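Local coordinates for DegV domain-containing protein spr0652 (Streptococcus pneumoniae, PDB 6CNG), which binds long-chain fatty acids such as linoleic acid and may take part in lipid transport or fatty acid metabolism, at residues K24-S29 against R93-A98. Residues are numbered along the deposited sequence; the frame is centred on the assembly and turned at random.
Sequences KIIADS and RAFEGA
Lys24 reaches from the strand to the C-terminal end of helix 88-95, where its ammonium group donates two hydrogen bonds to backbone carbonyls. NZ lies 2.8 Å from Glu96 O, in the plane of that carbonyl with a C=O...N angle of 154°. The second bond, 2.9 Å from NZ to Ala94 O, comes from above the carbonyl plane at the more bent angle of 137°. The side chain is fully extended beyond CG, and this straightness carries NZ the full distance to the helix end. A cation here would probably be stabilised by the helix dipole; the Glu96 carboxylate, with OE2 6.2 Å from NZ, is too distant for a salt bridge. Nearer the backbone, Lys24 CB packs 3.8 Å from CB of Ala98, the last residue of the type II turn that begins at Phe95. Ile25 faces the other side of the sheet, against Val149 and Leu152 of helix 143-157. Ile26 returns to the first side: its CD1 abuts the edge of the Phe95 ring, in the ring plane and 3.4 Å from CD1 of Phe95, and also rests 4.0 Å from Ala94 CB. Phe95 itself packs on Ile101 and Leu103 and meets Tyr124 edge-to-face. Helix 88-95 and the turn connect strand 82-84 to strand 100-105 and lie against a mixed sheet at its parallel strands 23-28 and 100-105, an alpha/beta layer of the DegV fold.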
ATOM      1  N   LYS A  24       1.664  -2.989  19.036  1.00 13.67           N
ATOM      2  CA  LYS A  24       1.985  -2.021  18.003  1.00 17.05           C
ATOM      3  C   LYS A  24       1.726  -2.639  16.633  1.00 15.51           C
ATOM      4  O   LYS A  24       2.090  -3.790  16.376  1.00 12.76           O
ATOM      5  CB  LYS A  24       3.432  -1.533  18.098  1.00 16.06           C
ATOM      6  CG  LYS A  24       3.555  -0.135  18.601  1.00 17.61           C
ATOM      7  CD  LYS A  24       5.004   0.326  18.769  1.00 17.80           C
ATOM      8  CE  LYS A  24       5.100   1.738  19.338  1.00 17.17           C
ATOM      9  NZ  LYS A  24       6.495   2.298  19.436  1.00 18.00           N
ATOM     10  N   ILE A  25       1.071  -1.874  15.773  1.00 13.53           N
ATOM     11  CA  ILE A  25       0.983  -2.170  14.351  1.00 14.15           C
ATOM     12  C   ILE A  25       1.892  -1.180  13.643  1.00 14.82           C
ATOM     13  O   ILE A  25       1.673   0.035  13.716  1.00 12.58           O
ATOM     14  CB  ILE A  25      -0.459  -2.059  13.835  1.00 13.67           C
ATOM     15  CG1 ILE A  25      -1.355  -3.070  14.539  1.00 12.25           C
ATOM     16  CG2 ILE A  25      -0.485  -2.275  12.335  1.00 16.67           C
ATOM     17  CD1 ILE A  25      -2.833  -2.843  14.271  1.00 14.72           C
ATOM     18  N   ILE A  26       2.908  -1.705  12.970  1.00 14.73           N
ATOM     19  CA  ILE A  26       3.904  -0.908  12.262  1.00 14.00           C
ATOM     20  C   ILE A  26       3.743  -1.169  10.775  1.00 11.56           C
ATOM     21  O   ILE A  26       3.493  -2.295  10.361  1.00 14.50           O
ATOM     22  CB  ILE A  26       5.333  -1.261  12.716  1.00 14.04           C
ATOM     23  CG1 ILE A  26       5.417  -1.306  14.232  1.00 15.32           C
ATOM     24  CG2 ILE A  26       6.302  -0.247  12.166  1.00 21.15           C
ATOM     25  CD1 ILE A  26       6.755  -1.697  14.772  1.00 15.87           C
ATOM     26  N   ALA A  27       3.844  -0.120   9.983  1.00 13.54           N
ATOM     27  CA  ALA A  27       3.800  -0.267   8.540  1.00 16.36           C
ATOM     28  C   ALA A  27       4.760   0.732   7.925  1.00 13.62           C
ATOM     29  O   ALA A  27       5.029   1.773   8.505  1.00 17.12           O
ATOM     30  CB  ALA A  27       2.387  -0.022   7.982  1.00 16.00           C
ATOM     31  N   ASP A  28       5.286   0.412   6.758  1.00 14.46           N
ATOM     32  CA  ASP A  28       6.050   1.420   6.034  1.00 11.62           C
ATOM     33  C   ASP A  28       5.106   2.344   5.243  1.00 12.68           C
ATOM     34  O   ASP A  28       3.893   2.134   5.186  1.00 16.18           O
ATOM     35  CB  ASP A  28       7.130   0.747   5.181  1.00 12.44           C
ATOM     36  CG  ASP A  28       6.567  -0.155   4.093  1.00 13.65           C
ATOM     37  OD1 ASP A  28       5.525   0.213   3.488  1.00 16.47           O
ATOM     38  OD2 ASP A  28       7.186  -1.211   3.821  1.00 16.70           O
ATOM     39  N   SER A  29       5.667   3.384   4.619  1.00 13.18           N
ATOM     40  CA  SER A  29       4.841   4.395   3.954  1.00 16.94           C
ATOM     41  C   SER A  29       4.273   3.950   2.573  1.00 17.81           C
ATOM     42  O   SER A  29       3.699   4.780   1.845  1.00 21.73           O
ATOM     43  CB  SER A  29       5.574   5.735   3.930  1.00 14.93           C
ATOM     44  OG  SER A  29       6.690   5.709   3.099  1.00 16.65           O
ATOM     45  N   ARG A  93      13.759   1.460  16.177  1.00 14.91           N
ATOM     46  CA  ARG A  93      13.171   2.563  16.922  1.00 15.58           C
ATOM     47  C   ARG A  93      11.683   2.363  17.113  1.00 12.90           C
ATOM     48  O   ARG A  93      11.135   2.652  18.182  1.00 19.59           O
ATOM     49  CB  ARG A  93      13.351   3.861  16.143  1.00 22.00           C
ATOM     50  CG  ARG A  93      14.720   4.469  16.150  1.00 32.27           C
ATOM     51  CD  ARG A  93      14.627   5.991  15.921  1.00 39.38           C
ATOM     52  NE  ARG A  93      13.449   6.421  15.146  1.00 42.62           N
ATOM     53  CZ  ARG A  93      12.338   6.956  15.661  1.00 53.04           C
ATOM     54  NH1 ARG A  93      12.199   7.142  16.975  1.00 45.60           N
ATOM     55  NH2 ARG A  93      11.351   7.312  14.847  1.00 66.28           N
ATOM     56  N   ALA A  94      11.006   1.951  16.061  1.00 14.51           N
ATOM     57  CA  ALA A  94       9.560   1.832  16.080  1.00 17.45           C
ATOM     58  C   ALA A  94       9.076   0.727  17.006  1.00 17.65           C
ATOM     59  O   ALA A  94       7.932   0.767  17.456  1.00 21.10           O
ATOM     60  CB  ALA A  94       9.072   1.589  14.662  1.00 15.08           C
ATOM     61  N   PHE A  95       9.920  -0.243  17.310  1.00 16.32           N
ATOM     62  CA  PHE A  95       9.509  -1.340  18.153  1.00 15.88           C
ATOM     63  C   PHE A  95       9.331  -0.941  19.614  1.00 17.62           C
ATOM     64  O   PHE A  95       8.620  -1.635  20.340  1.00 17.33           O
ATOM     65  CB  PHE A  95      10.553  -2.443  18.080  1.00 14.22           C
ATOM     66  CG  PHE A  95      10.640  -3.129  16.760  1.00 14.49           C
ATOM     67  CD1 PHE A  95       9.588  -3.140  15.878  1.00 15.62           C
ATOM     68  CD2 PHE A  95      11.775  -3.793  16.421  1.00 13.22           C
ATOM     69  CE1 PHE A  95       9.687  -3.787  14.707  1.00 15.96           C
ATOM     70  CE2 PHE A  95      11.876  -4.433  15.248  1.00 15.60           C
ATOM     71  CZ  PHE A  95      10.830  -4.440  14.391  1.00 15.82           C
ATOM     72  N   GLU A  96       9.943   0.151  20.058  1.00 18.99           N
ATOM     73  CA  GLU A  96      10.059   0.410  21.487  1.00 21.47           C
ATOM     74  C   GLU A  96       8.707   0.612  22.166  1.00 18.82           C
ATOM     75  O   GLU A  96       7.800   1.236  21.620  1.00 22.46           O
ATOM     76  CB  GLU A  96      10.928   1.634  21.728  1.00 23.59           C
ATOM     77  CG  GLU A  96      11.302   1.746  23.199  1.00 33.72           C
ATOM     78  CD  GLU A  96      11.643   3.148  23.636  1.00 38.86           C
ATOM     79  OE1 GLU A  96      12.159   3.291  24.758  1.00 38.28           O
ATOM     80  OE2 GLU A  96      11.375   4.113  22.880  1.00 41.30           O
ATOM     81  N   GLY A  97       8.581   0.080  23.382  1.00 25.22           N
ATOM     82  CA  GLY A  97       7.378   0.272  24.175  1.00 24.13           C
ATOM     83  C   GLY A  97       6.217  -0.650  23.862  1.00 22.75           C
ATOM     84  O   GLY A  97       5.081  -0.337  24.228  1.00 24.63           O
ATOM     85  N   ALA A  98       6.458  -1.769  23.183  1.00 19.35           N
ATOM     86  CA  ALA A  98       5.390  -2.693  22.839  1.00 20.83           C
ATOM     87  C   ALA A  98       5.870  -4.120  23.030  1.00 19.30           C
ATOM     88  O   ALA A  98       7.034  -4.429  22.769  1.00 21.61           O
ATOM     89  CB  ALA A  98       4.938  -2.532  21.392  1.00 26.30           C
TER